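Local atomic coordinates of aminotransferase, class IV (Brucella abortus, PDB entry 4TVI), a protein that probably transfers the amino group of leucine, isoleucine and valine to 2-oxoglutarate, using pyridoxal 5'-phosphate as cofactor. Residues A[62-67]-A[124-129]; A[95-100]-A[143-148]; A[222-227]-A[267-272]; A[216-221]-A[273-278]; A[70-75]-A[305-310]. All coordinates share one frame; numbering follows the deposited sequence.

Interaction 1. Residues A[62-67]-A[124-129]; sequences SLVFDG and PMYWAE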
# COMPACT_ATOMS: atom_id res chain seq x y z
N SER A 62 -4.64 2.04 4.55
CA SER A 62 -4.36 1.63 5.92
C SER A 62 -4.81 0.20 6.30
O SER A 62 -4.62 -0.21 7.44
CB SER A 62 -5.00 2.62 6.89
OG SER A 62 -6.41 2.66 6.72
N LEU A 63 -5.35 -0.56 5.35
CA LEU A 63 -5.91 -1.87 5.69
C LEU A 63 -4.84 -2.93 5.98
O LEU A 63 -3.86 -3.07 5.24
CB LEU A 63 -6.84 -2.38 4.58
CG LEU A 63 -7.65 -3.66 4.89
CD1 LEU A 63 -9.05 -3.61 4.26
CD2 LEU A 63 -6.92 -4.92 4.44
N VAL A 64 -5.04 -3.66 7.07
CA VAL A 64 -4.21 -4.82 7.39
C VAL A 64 -5.06 -6.07 7.34
O VAL A 64 -6.29 -6.00 7.43
CB VAL A 64 -3.57 -4.70 8.78
CG1 VAL A 64 -2.67 -3.49 8.83
CG2 VAL A 64 -4.64 -4.62 9.85
N PHE A 65 -4.42 -7.23 7.21
CA PHE A 65 -5.14 -8.48 7.12
C PHE A 65 -4.31 -9.63 7.68
O PHE A 65 -3.11 -9.49 7.90
CB PHE A 65 -5.52 -8.77 5.67
CG PHE A 65 -4.35 -9.11 4.79
CD1 PHE A 65 -3.56 -8.11 4.25
CD2 PHE A 65 -4.05 -10.44 4.50
CE1 PHE A 65 -2.48 -8.43 3.44
CE2 PHE A 65 -2.98 -10.76 3.69
CZ PHE A 65 -2.19 -9.75 3.15
N ASP A 66 -4.95 -10.77 7.91
CA ASP A 66 -4.22 -11.99 8.21
C ASP A 66 -4.86 -13.15 7.48
O ASP A 66 -5.73 -12.95 6.62
CB ASP A 66 -4.16 -12.24 9.72
CG ASP A 66 -2.84 -12.84 10.15
OD1 ASP A 66 -2.60 -14.04 9.87
OD2 ASP A 66 -2.02 -12.11 10.76
N GLY A 67 -4.41 -14.36 7.77
CA GLY A 67 -4.95 -15.52 7.10
C GLY A 67 -4.83 -16.77 7.94
O GLY A 67 -3.73 -17.15 8.34
N PRO A 124 -9.20 -12.13 8.49
CA PRO A 124 -9.56 -10.96 9.30
C PRO A 124 -8.99 -9.68 8.69
O PRO A 124 -7.88 -9.72 8.15
CB PRO A 124 -8.90 -11.25 10.66
CG PRO A 124 -8.47 -12.68 10.60
CD PRO A 124 -8.22 -12.98 9.17
N MET A 125 -9.71 -8.57 8.78
CA MET A 125 -9.25 -7.31 8.20
C MET A 125 -9.59 -6.10 9.08
O MET A 125 -10.71 -5.98 9.58
CB MET A 125 -9.84 -7.12 6.81
CG MET A 125 -9.31 -8.09 5.76
SD MET A 125 -10.14 -7.94 4.17
CE MET A 125 -11.80 -8.44 4.61
N TYR A 126 -8.62 -5.22 9.27
CA TYR A 126 -8.80 -3.96 9.97
C TYR A 126 -8.41 -2.81 9.04
O TYR A 126 -7.49 -2.96 8.25
CB TYR A 126 -7.93 -3.86 11.22
CG TYR A 126 -8.39 -4.61 12.45
CD1 TYR A 126 -9.59 -4.31 13.07
CD2 TYR A 126 -7.57 -5.57 13.03
CE1 TYR A 126 -9.99 -4.99 14.22
CE2 TYR A 126 -7.95 -6.24 14.17
CZ TYR A 126 -9.16 -5.95 14.76
OH TYR A 126 -9.53 -6.62 15.91
N TRP A 127 -9.09 -1.68 9.16
CA TRP A 127 -8.77 -0.50 8.36
C TRP A 127 -9.37 0.77 8.99
O TRP A 127 -10.28 0.70 9.81
CB TRP A 127 -9.28 -0.67 6.93
CG TRP A 127 -10.78 -0.61 6.83
CD1 TRP A 127 -11.55 0.49 6.56
CD2 TRP A 127 -11.69 -1.71 7.01
NE1 TRP A 127 -12.88 0.14 6.56
CE2 TRP A 127 -13.00 -1.20 6.84
CE3 TRP A 127 -11.53 -3.06 7.31
CZ2 TRP A 127 -14.13 -2.00 6.94
CZ3 TRP A 127 -12.67 -3.86 7.41
CH2 TRP A 127 -13.95 -3.33 7.23
N ALA A 128 -8.87 1.93 8.58
CA ALA A 128 -9.40 3.19 9.08
C ALA A 128 -10.46 3.74 8.13
O ALA A 128 -10.24 3.79 6.92
CB ALA A 128 -8.29 4.21 9.28
N GLU A 129 -11.59 4.16 8.68
CA GLU A 129 -12.63 4.80 7.87
C GLU A 129 -12.34 6.28 7.64
O GLU A 129 -12.72 6.84 6.61
CB GLU A 129 -14.01 4.65 8.52
CG GLU A 129 -14.67 3.31 8.28
CD GLU A 129 -15.07 3.12 6.83
OE1 GLU A 129 -15.31 4.13 6.14
OE2 GLU A 129 -15.14 1.95 6.38
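Leu63 lies against Trp127 and Met125 where two antiparallel strands meet. Its CB sits 3.8 Å from Trp127 CB, and the two side chains run side by side in the same direction. Its CG passes 3.4 Å from Tyr126 O. With CG anti to the backbone N (chi1 -172°), the branches straddle two neighbours. CD1 reaches Trp127 CE3 at 4.0 Å, and CD2 approaches Met125 CG. Thr58 of the second subunit also packs on Leu63. On the sheet face shared by Val64 and Tyr126, Val64 CG2 touches Tyr126 CB at 3.6 Å and lies at the edge of the tyrosine ring. Helix 78-91 covers these two residues.

Val64 and Tyr126 form a hydrogen-bonded pair. Val64 N gives a 2.8 Å bond to Tyr126 O, and Tyr126 N returns one to Val64 O. Asp66 N bonds to Pro124 O further along. At the other end Ala128 N donates to Ser62 OG, 3.2 Å away, and Gln56 is a second partner of that hydroxyl. All touching residues are buried. Pairing of this kind places strand 64-70 beside strand 120-128, at one margin of the antiparallel five-stranded sheet of this class IV aminotransferase chain.

Interaction 2. Residues A[95-100]-A[143-148]; sequences EPTLSA and TDFALC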
# COMPACT_ATOMS: atom_id res chain seq x y z
N GLU A 95 -6.61 1.19 15.83
CA GLU A 95 -6.93 0.67 17.15
C GLU A 95 -7.88 -0.50 16.99
O GLU A 95 -9.08 -0.30 16.77
CB GLU A 95 -7.55 1.75 18.04
CG GLU A 95 -7.90 1.26 19.43
CD GLU A 95 -6.67 0.87 20.24
OE1 GLU A 95 -5.58 1.43 19.99
OE2 GLU A 95 -6.80 -0.02 21.11
N PRO A 96 -7.34 -1.74 17.07
CA PRO A 96 -8.14 -2.95 16.86
C PRO A 96 -9.37 -2.97 17.76
O PRO A 96 -9.31 -2.63 18.93
CB PRO A 96 -7.16 -4.09 17.21
CG PRO A 96 -6.02 -3.43 17.94
CD PRO A 96 -5.94 -2.04 17.37
N THR A 97 -10.49 -3.35 17.16
CA THR A 97 -11.80 -3.30 17.79
C THR A 97 -12.16 -4.60 18.52
O THR A 97 -13.12 -4.63 19.30
CB THR A 97 -12.88 -3.00 16.75
OG1 THR A 97 -12.76 -3.95 15.68
CG2 THR A 97 -12.67 -1.59 16.17
N LEU A 98 -11.43 -5.67 18.24
CA LEU A 98 -11.68 -6.97 18.87
C LEU A 98 -10.42 -7.56 19.50
O LEU A 98 -9.31 -7.37 19.00
CB LEU A 98 -12.26 -7.96 17.85
CG LEU A 98 -13.59 -7.61 17.18
CD1 LEU A 98 -13.94 -8.65 16.14
CD2 LEU A 98 -14.69 -7.52 18.23
N SER A 99 -10.59 -8.28 20.60
CA SER A 99 -9.48 -9.02 21.18
C SER A 99 -9.14 -10.18 20.25
O SER A 99 -9.92 -10.52 19.37
CB SER A 99 -9.84 -9.54 22.57
OG SER A 99 -10.84 -10.54 22.47
N ALA A 100 -7.97 -10.78 20.46
CA ALA A 100 -7.56 -11.93 19.66
C ALA A 100 -8.54 -13.08 19.84
O ALA A 100 -8.90 -13.76 18.87
CB ALA A 100 -6.15 -12.36 20.03
N THR A 143 -11.29 2.99 13.29
CA THR A 143 -10.97 1.63 12.87
C THR A 143 -12.22 0.76 12.78
O THR A 143 -13.07 0.79 13.68
CB THR A 143 -9.95 0.96 13.83
OG1 THR A 143 -8.73 1.71 13.82
CG2 THR A 143 -9.66 -0.47 13.40
N ASP A 144 -12.35 0.02 11.68
CA ASP A 144 -13.45 -0.93 11.53
C ASP A 144 -12.91 -2.32 11.20
O ASP A 144 -11.73 -2.47 10.88
CB ASP A 144 -14.43 -0.45 10.46
CG ASP A 144 -15.84 -0.97 10.69
OD1 ASP A 144 -16.03 -1.85 11.57
OD2 ASP A 144 -16.77 -0.50 10.01
N PHE A 145 -13.78 -3.31 11.26
CA PHE A 145 -13.37 -4.71 11.12
C PHE A 145 -14.26 -5.48 10.15
O PHE A 145 -15.45 -5.19 10.02
CB PHE A 145 -13.38 -5.38 12.50
CG PHE A 145 -13.13 -6.86 12.46
CD1 PHE A 145 -11.84 -7.36 12.41
CD2 PHE A 145 -14.19 -7.76 12.53
CE1 PHE A 145 -11.61 -8.72 12.40
CE2 PHE A 145 -13.96 -9.13 12.52
CZ PHE A 145 -12.67 -9.61 12.46
N ALA A 146 -13.68 -6.45 9.47
CA ALA A 146 -14.46 -7.41 8.70
C ALA A 146 -13.73 -8.75 8.68
O ALA A 146 -12.50 -8.80 8.62
CB ALA A 146 -14.71 -6.91 7.29
N LEU A 147 -14.49 -9.83 8.75
CA LEU A 147 -13.93 -11.18 8.73
C LEU A 147 -14.50 -11.95 7.54
O LEU A 147 -15.68 -12.30 7.53
CB LEU A 147 -14.23 -11.91 10.04
CG LEU A 147 -13.71 -13.33 10.18
CD1 LEU A 147 -12.19 -13.37 10.01
CD2 LEU A 147 -14.12 -13.90 11.52
N CYS A 148 -13.66 -12.21 6.55
CA CYS A 148 -14.12 -12.85 5.32
C CYS A 148 -13.72 -14.32 5.27
O CYS A 148 -12.54 -14.66 5.33
CB CYS A 148 -13.56 -12.10 4.11
SG CYS A 148 -14.16 -12.70 2.51
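Thr143 OG1 is held by two backbone groups. Glu95 N donates to it at 3.0 Å with an N-H...O angle of 160°, and OG1 is also hydrogen-bonded to Ala140 O. This ties the loop between helices 78-91 and 100-111 to the start of strand 143-151, part of the antiparallel five-stranded sheet. The hydroxyl lies beside its own backbone N, anti to the carbonyl carbon (chi1 -62°). The methyl branch of Thr143 turns instead to the carbonyl of Glu95, with CG2 3.4 Å from Glu95 O.

Thr97 comes next along the loop and meets the strand with both branches. Its CG2 packs 3.5 Å from Thr143 O. Its OG1 lies 3.5 Å from Phe145 CB, so the hydroxyl side of this residue faces a carbon of the strand. Tyr126, on the adjoining strand 120-128, also touches Thr97, and its OH takes a hydrogen bond from Leu98 N and also bonds to Asn86. The loop is therefore held to two neighbouring strands.

Leu98 and Phe145 form the apolar part. Their side chains cross at about a right angle. Ile103 of helix 100-111 packs on both, so loop, strand and helix meet here. Ser99 then starts that helix as its N-cap, its OG accepting from Asp102 N. Over one face of the phenylalanine, Leu98 CD1 makes a CH-pi contact, 3.8 Å from the Phe145 ring centroid and offset toward the rim.

Interaction 3. Residues A[222-227]-A[267-272]; sequences MVRGGE and FREADE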
# COMPACT_ATOMS: atom_id res chain seq x y z
N MET A 222 15.09 -24.16 2.38
CA MET A 222 15.86 -25.06 1.54
C MET A 222 16.46 -26.19 2.35
O MET A 222 16.61 -26.09 3.57
CB MET A 222 16.96 -24.30 0.79
CG MET A 222 17.91 -23.53 1.68
SD MET A 222 19.35 -22.94 0.78
CE MET A 222 20.42 -24.38 0.89
N VAL A 223 16.78 -27.28 1.67
CA VAL A 223 17.40 -28.44 2.30
C VAL A 223 18.73 -28.72 1.63
O VAL A 223 18.83 -28.71 0.40
CB VAL A 223 16.50 -29.68 2.21
CG1 VAL A 223 17.12 -30.85 2.99
CG2 VAL A 223 15.09 -29.36 2.72
N ARG A 224 19.75 -28.96 2.43
CA ARG A 224 21.07 -29.22 1.90
C ARG A 224 21.79 -30.17 2.84
O ARG A 224 21.95 -29.88 4.03
CB ARG A 224 21.85 -27.91 1.73
CG ARG A 224 23.26 -28.05 1.18
CD ARG A 224 23.85 -26.65 0.89
NE ARG A 224 23.77 -25.81 2.08
CZ ARG A 224 23.99 -24.50 2.10
NH1 ARG A 224 24.31 -23.85 0.99
NH2 ARG A 224 23.89 -23.84 3.25
N GLY A 225 22.17 -31.33 2.32
CA GLY A 225 22.86 -32.32 3.12
C GLY A 225 22.06 -32.81 4.31
O GLY A 225 22.61 -33.09 5.37
N GLY A 226 20.74 -32.89 4.15
CA GLY A 226 19.88 -33.39 5.20
C GLY A 226 19.55 -32.35 6.25
O GLY A 226 18.81 -32.61 7.20
N GLU A 227 20.12 -31.16 6.09
CA GLU A 227 19.85 -30.05 7.00
C GLU A 227 18.91 -29.05 6.34
O GLU A 227 18.92 -28.89 5.12
CB GLU A 227 21.14 -29.35 7.40
CG GLU A 227 22.09 -30.19 8.23
CD GLU A 227 23.24 -29.36 8.78
OE1 GLU A 227 24.06 -28.87 7.98
OE2 GLU A 227 23.31 -29.19 10.02
N PHE A 267 20.59 -21.16 -2.58
CA PHE A 267 19.43 -21.84 -3.15
C PHE A 267 19.78 -22.50 -4.48
O PHE A 267 19.13 -23.45 -4.90
CB PHE A 267 18.26 -20.87 -3.28
CG PHE A 267 17.62 -20.54 -1.97
CD1 PHE A 267 18.15 -19.56 -1.14
CD2 PHE A 267 16.49 -21.22 -1.54
CE1 PHE A 267 17.57 -19.27 0.08
CE2 PHE A 267 15.90 -20.93 -0.33
CZ PHE A 267 16.44 -19.95 0.49
N ARG A 268 20.82 -22.00 -5.14
CA ARG A 268 21.33 -22.64 -6.34
C ARG A 268 21.85 -24.04 -5.99
O ARG A 268 21.80 -24.95 -6.83
CB ARG A 268 22.43 -21.80 -7.00
CG ARG A 268 21.99 -20.42 -7.46
CD ARG A 268 21.05 -20.47 -8.66
NE ARG A 268 20.77 -19.14 -9.19
CZ ARG A 268 19.72 -18.82 -9.95
NH1 ARG A 268 18.83 -19.75 -10.26
NH2 ARG A 268 19.57 -17.58 -10.38
N GLU A 269 22.33 -24.22 -4.76
CA GLU A 269 22.93 -25.49 -4.35
C GLU A 269 21.97 -26.39 -3.60
O GLU A 269 22.36 -27.46 -3.16
CB GLU A 269 24.13 -25.27 -3.43
CG GLU A 269 24.98 -24.07 -3.72
CD GLU A 269 25.80 -23.64 -2.51
OE1 GLU A 269 25.81 -24.37 -1.49
OE2 GLU A 269 26.44 -22.57 -2.58
N ALA A 270 20.72 -25.96 -3.43
CA ALA A 270 19.79 -26.71 -2.61
C ALA A 270 19.45 -28.08 -3.19
O ALA A 270 19.29 -28.23 -4.41
CB ALA A 270 18.52 -25.91 -2.40
N ASP A 271 19.34 -29.08 -2.32
CA ASP A 271 18.83 -30.39 -2.70
C ASP A 271 17.32 -30.29 -2.86
O ASP A 271 16.74 -30.86 -3.78
CB ASP A 271 19.19 -31.46 -1.66
CG ASP A 271 20.69 -31.63 -1.49
OD1 ASP A 271 21.42 -31.43 -2.48
OD2 ASP A 271 21.13 -31.98 -0.38
N GLU A 272 16.70 -29.56 -1.94
CA GLU A 272 15.27 -29.29 -1.98
C GLU A 272 14.99 -27.84 -1.65
O GLU A 272 15.72 -27.21 -0.89
CB GLU A 272 14.50 -30.18 -1.00
CG GLU A 272 14.92 -31.64 -0.92
CD GLU A 272 14.12 -32.40 0.13
OE1 GLU A 272 12.99 -31.96 0.44
OE2 GLU A 272 14.62 -33.43 0.63
O HOH W 1 19.37 -33.13 1.52
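The backbones pair antiparallel at Val223 and Glu272 through a classic beta bulge, in which Asp271 and Glu272 both face Val223. Val223 N donates to Glu272 O at 2.8 Å. Val223 O accepts two bonds, a short one from Asp271 N and a longer one from Glu272 N. Strand 219-224 then enters a type I' turn, Arg224 to Glu227, making a beta hairpin with strand 227-231.

Met222 makes a Met-aromatic contact. Its SD stands 3.9 Å from the Phe267 ring centroid, almost on the ring normal. Bending at chi3 (-86°) carries the Met222 CE methyl over the Arg224 guanidinium. Arg224 NH1 forms a 2.9 Å salt bridge with Glu269 OE1, approaching from above the carboxylate plane; Asp266 is a second acidic partner.

Asp271 holds the turn. Its OD2 accepts from Gly225 N at 3.0 Å, nearly straight along the C-O bond, and also accepts a hydrogen bond from a water that in turn accepts from Gly226 N.

Interaction 4. Residues A[216-221]-A[273-278]; sequences ATSNVF and IFSTGN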
# COMPACT_ATOMS: atom_id res chain seq x y z
N ALA A 216 7.81 -14.36 -3.37
CA ALA A 216 6.94 -13.20 -3.52
C ALA A 216 5.63 -13.37 -2.77
O ALA A 216 4.87 -12.42 -2.61
CB ALA A 216 6.68 -12.93 -4.99
N THR A 217 5.35 -14.59 -2.31
CA THR A 217 4.07 -14.88 -1.65
C THR A 217 4.18 -15.60 -0.31
O THR A 217 3.17 -15.81 0.36
CB THR A 217 3.17 -15.76 -2.54
OG1 THR A 217 3.81 -17.03 -2.74
CG2 THR A 217 2.90 -15.10 -3.89
N SER A 218 5.39 -16.01 0.07
CA SER A 218 5.53 -16.92 1.20
C SER A 218 6.96 -17.07 1.70
O SER A 218 7.91 -16.85 0.96
CB SER A 218 5.00 -18.29 0.80
OG SER A 218 5.72 -18.78 -0.32
N ASN A 219 7.11 -17.49 2.96
CA ASN A 219 8.42 -17.82 3.51
C ASN A 219 9.05 -18.95 2.73
O ASN A 219 8.35 -19.79 2.18
CB ASN A 219 8.31 -18.20 4.99
CG ASN A 219 7.96 -17.02 5.86
OD1 ASN A 219 6.96 -17.04 6.57
ND2 ASN A 219 8.80 -15.99 5.83
N VAL A 220 10.38 -18.95 2.65
CA VAL A 220 11.08 -19.95 1.85
C VAL A 220 12.04 -20.76 2.71
O VAL A 220 12.58 -20.25 3.70
CB VAL A 220 11.83 -19.30 0.67
CG1 VAL A 220 13.05 -18.52 1.15
CG2 VAL A 220 12.23 -20.34 -0.38
N PHE A 221 12.19 -22.03 2.35
CA PHE A 221 13.10 -22.95 3.01
C PHE A 221 13.93 -23.67 1.97
O PHE A 221 13.51 -23.82 0.83
CB PHE A 221 12.34 -24.00 3.83
CG PHE A 221 11.75 -23.50 5.11
CD1 PHE A 221 10.60 -22.71 5.11
CD2 PHE A 221 12.30 -23.87 6.33
CE1 PHE A 221 10.04 -22.28 6.30
CE2 PHE A 221 11.75 -23.44 7.53
CZ PHE A 221 10.61 -22.64 7.51
N ILE A 273 13.90 -27.32 -2.20
CA ILE A 273 13.39 -26.01 -1.83
C ILE A 273 11.89 -26.13 -1.58
O ILE A 273 11.18 -26.81 -2.34
CB ILE A 273 13.65 -24.94 -2.93
CG1 ILE A 273 15.13 -24.91 -3.32
CG2 ILE A 273 13.21 -23.56 -2.45
CD1 ILE A 273 15.46 -23.90 -4.41
N PHE A 274 11.40 -25.50 -0.52
CA PHE A 274 9.96 -25.45 -0.29
C PHE A 274 9.53 -24.15 0.38
O PHE A 274 10.37 -23.36 0.81
CB PHE A 274 9.49 -26.67 0.52
CG PHE A 274 9.98 -26.70 1.95
CD1 PHE A 274 11.18 -27.33 2.28
CD2 PHE A 274 9.21 -26.17 2.98
CE1 PHE A 274 11.61 -27.40 3.59
CE2 PHE A 274 9.64 -26.23 4.30
CZ PHE A 274 10.84 -26.85 4.60
N SER A 275 8.23 -23.92 0.41
CA SER A 275 7.70 -22.72 1.03
C SER A 275 6.68 -23.08 2.10
O SER A 275 6.12 -24.19 2.10
CB SER A 275 7.07 -21.80 -0.02
OG SER A 275 5.88 -22.36 -0.53
N THR A 276 6.45 -22.15 3.02
CA THR A 276 5.41 -22.30 4.03
C THR A 276 4.51 -21.08 4.02
O THR A 276 4.94 -19.98 3.68
CB THR A 276 5.98 -22.50 5.46
OG1 THR A 276 6.72 -21.33 5.84
CG2 THR A 276 6.88 -23.73 5.52
N GLY A 277 3.25 -21.28 4.38
CA GLY A 277 2.29 -20.19 4.37
C GLY A 277 0.93 -20.71 4.76
O GLY A 277 0.72 -21.92 4.79
N ASN A 278 0.01 -19.81 5.06
CA ASN A 278 -1.29 -20.24 5.57
C ASN A 278 -2.11 -21.11 4.63
O ASN A 278 -2.75 -22.06 5.08
CB ASN A 278 -2.13 -19.01 5.94
CG ASN A 278 -3.56 -19.38 6.20
OD1 ASN A 278 -3.85 -20.19 7.07
ND2 ASN A 278 -4.48 -18.79 5.43
O HOH W 2 3.52 -21.08 -0.82
O HOH W 3 5.15 -19.18 6.86
O HOH W 4 4.41 -17.56 4.24
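Strands 219-224 and 272-277 are antiparallel neighbours in the large mixed sheet, and this contact is their buried inner part. Phe221 and Phe274 form a hydrogen-bonded pair. Phe221 N donates to Phe274 O at 2.7 Å, and Phe274 N bonds back to Phe221 O. Their rings are nearly parallel, with planes at 8°, but displaced so that little of one ring lies over the other. Over one face of the Phe274 ring lies Phe221 CB, in a CH-pi contact 3.4 Å from the Phe274 centroid. Phe274 CG sits between its backbone N and carbonyl carbon (chi1 67°), turning the ring toward Phe221. Thr276 OG1 meets the edge of the Phe221 ring, 3.5 Å from Phe221 CE1. Arg243 and Ile247 of helix 241-252 pack on Phe221, roofing this face.

Val220 and Ser275, a non-hydrogen-bonded pair, point to the other face. There Val220 CG2 touches Ile273 CG2, and Ile285 of strand 281-288 packs on both residues.

Thr276 N donates to Asn219 O at 3.1 Å, but the return bond from Asn219 N is weak. Waters fill in: one accepts from Asn219 N, and another lies between Asn219 OD1 and Thr276 OG1. Asn219 ND2 bonds to Leu238 O. A further water joins Ser218 OG to Ser275 OG, and Ser218 OG also bonds to Thr215. Asn278 N makes a weak hydrogen bond to the cofactor phosphate on modified Lys180.

Interaction 5. Residues A[70-75]-A[305-310]; sequences LFEGVT and LYWEWA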
# COMPACT_ATOMS: atom_id res chain seq x y z
N LEU A 70 -9.11 -23.42 7.65
CA LEU A 70 -9.85 -24.60 8.08
C LEU A 70 -9.68 -25.70 7.04
O LEU A 70 -9.99 -25.50 5.87
CB LEU A 70 -11.34 -24.28 8.27
CG LEU A 70 -12.25 -25.50 8.41
CD1 LEU A 70 -11.96 -26.27 9.69
CD2 LEU A 70 -13.73 -25.09 8.32
N PHE A 71 -9.15 -26.85 7.45
CA PHE A 71 -9.01 -27.97 6.54
C PHE A 71 -9.05 -29.29 7.30
O PHE A 71 -8.49 -29.39 8.39
CB PHE A 71 -7.71 -27.86 5.72
CG PHE A 71 -6.46 -28.03 6.54
CD1 PHE A 71 -5.87 -26.94 7.17
CD2 PHE A 71 -5.87 -29.28 6.67
CE1 PHE A 71 -4.72 -27.10 7.92
CE2 PHE A 71 -4.71 -29.44 7.42
CZ PHE A 71 -4.14 -28.35 8.04
N GLU A 72 -9.72 -30.29 6.73
CA GLU A 72 -9.85 -31.60 7.35
C GLU A 72 -10.35 -31.50 8.78
O GLU A 72 -10.00 -32.32 9.64
CB GLU A 72 -8.51 -32.35 7.29
CG GLU A 72 -8.02 -32.57 5.87
CD GLU A 72 -6.59 -33.06 5.81
OE1 GLU A 72 -6.11 -33.65 6.80
OE2 GLU A 72 -5.94 -32.85 4.76
N GLY A 73 -11.18 -30.48 9.04
CA GLY A 73 -11.83 -30.31 10.32
C GLY A 73 -11.02 -29.60 11.38
O GLY A 73 -11.48 -29.46 12.52
N VAL A 74 -9.81 -29.16 11.05
CA VAL A 74 -8.97 -28.51 12.05
C VAL A 74 -8.54 -27.11 11.61
O VAL A 74 -8.49 -26.80 10.42
CB VAL A 74 -7.71 -29.37 12.37
CG1 VAL A 74 -8.14 -30.74 12.91
CG2 VAL A 74 -6.82 -29.53 11.16
N THR A 75 -8.22 -26.26 12.59
CA THR A 75 -7.83 -24.87 12.34
C THR A 75 -6.53 -24.51 13.05
O THR A 75 -6.53 -23.68 13.97
CB THR A 75 -8.93 -23.89 12.81
OG1 THR A 75 -9.17 -24.08 14.21
CG2 THR A 75 -10.23 -24.12 12.05
N LEU A 305 4.81 -33.86 9.19
CA LEU A 305 4.91 -33.44 10.59
C LEU A 305 3.88 -32.37 10.92
O LEU A 305 3.31 -32.37 12.01
CB LEU A 305 6.31 -32.92 10.89
CG LEU A 305 7.43 -33.97 10.93
CD1 LEU A 305 8.80 -33.29 11.00
CD2 LEU A 305 7.21 -34.91 12.11
N TYR A 306 3.64 -31.47 9.98
CA TYR A 306 2.66 -30.42 10.20
C TYR A 306 1.27 -31.02 10.36
O TYR A 306 0.53 -30.67 11.27
CB TYR A 306 2.67 -29.39 9.07
CG TYR A 306 1.80 -28.19 9.38
CD1 TYR A 306 0.44 -28.21 9.11
CD2 TYR A 306 2.34 -27.06 9.98
CE1 TYR A 306 -0.36 -27.12 9.42
CE2 TYR A 306 1.55 -25.97 10.29
CZ TYR A 306 0.19 -26.01 10.01
OH TYR A 306 -0.61 -24.93 10.31
N TRP A 307 0.92 -31.93 9.45
CA TRP A 307 -0.40 -32.57 9.47
C TRP A 307 -0.61 -33.40 10.73
O TRP A 307 -1.72 -33.42 11.27
CB TRP A 307 -0.58 -33.44 8.23
CG TRP A 307 -1.48 -32.83 7.21
CD1 TRP A 307 -2.73 -33.26 6.86
CD2 TRP A 307 -1.22 -31.67 6.41
NE1 TRP A 307 -3.26 -32.44 5.89
CE2 TRP A 307 -2.34 -31.46 5.60
CE3 TRP A 307 -0.13 -30.80 6.31
CZ2 TRP A 307 -2.42 -30.40 4.69
CZ3 TRP A 307 -0.21 -29.75 5.40
CH2 TRP A 307 -1.34 -29.56 4.61
N GLU A 308 0.44 -34.06 11.22
CA GLU A 308 0.33 -34.83 12.45
C GLU A 308 -0.03 -33.94 13.61
O GLU A 308 -0.97 -34.21 14.36
CB GLU A 308 1.63 -35.56 12.81
CG GLU A 308 1.58 -36.12 14.25
CD GLU A 308 2.90 -36.65 14.75
OE1 GLU A 308 3.96 -36.09 14.38
OE2 GLU A 308 2.90 -37.62 15.54
N TRP A 309 0.74 -32.86 13.77
CA TRP A 309 0.50 -31.92 14.85
C TRP A 309 -0.87 -31.27 14.73
O TRP A 309 -1.57 -31.09 15.73
CB TRP A 309 1.59 -30.84 14.88
CG TRP A 309 1.21 -29.68 15.72
CD1 TRP A 309 1.29 -29.59 17.08
CD2 TRP A 309 0.68 -28.43 15.27
NE1 TRP A 309 0.83 -28.37 17.50
CE2 TRP A 309 0.46 -27.63 16.41
CE3 TRP A 309 0.37 -27.91 14.01
CZ2 TRP A 309 -0.06 -26.34 16.32
CZ3 TRP A 309 -0.14 -26.63 13.93
CH2 TRP A 309 -0.35 -25.86 15.08
N ALA A 310 -1.25 -30.92 13.51
CA ALA A 310 -2.53 -30.25 13.29
C ALA A 310 -3.69 -31.13 13.73
O ALA A 310 -4.69 -30.63 14.24
CB ALA A 310 -2.69 -29.87 11.83
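Trp307 NE1 donates to Glu72 OE2 at 2.9 Å, and the bond is almost straight, with an N-H...O angle of 175°. The oxygen lies in the indole plane. The carboxylate is turned about 50° from that plane, and the donor meets OE2 on its syn side but well out of the carboxylate plane.

Beside this bond, Phe71 covers one face of the indole. Its CE2 is 3.6 Å from Trp307 CE2 and sits toward the rim of the ring system. The two rings are oblique, with planes at 46°. Phe71 CZ also reaches Tyr306 CE1 at 4.2 Å, where the two rings meet at their edges, and approaches Ala310 CB. Val74 completes the layer: its CG1 packs 3.7 Å from Ala310 O, and its CG2 faces Ala310 CB.

Behind these groups, residues 71 to 74 form a type I' beta turn. Backbone bonds between Phe71 and Val74 close it in both directions, setting Phe71 and Val74 toward the helix. Phe71 CG lies between the backbone N and the carbonyl carbon, which brings the ring to the indole. Glu72 OE1 has its own hydrogen bond, from His311 NE2 just past the segment. Lys281 packs on Phe71, Tyr306 and Trp307.

The turn before helix 78-91 is thus joined to the C-terminal helix 297-310 by an apolar patch with a polar end. The nearby imidazole and indole N-H may stabilise the negative charge of Glu72.

Overall arrangement
From the N terminus, strand 64-70 enters interaction 1 and runs on into the turn of interaction 5. Interaction 1 closes first, at strand 120-128, and interaction 2 closes at strand 143-151. Their segments alternate along the chain, and the two touch within the five-stranded sheet. Interactions 3 and 4 come later, in series with both. They share strand 219-224, and interaction 3 is nested inside the loop closed by interaction 4. Both belong to the mixed sheet. Interaction 5 closes last. Its long loop encloses interactions 2, 3 and 4 and crosses interaction 1, joining the C-terminal helix to the N-terminal part. Gly67 packs on Asn278, where interactions 1 and 4 touch.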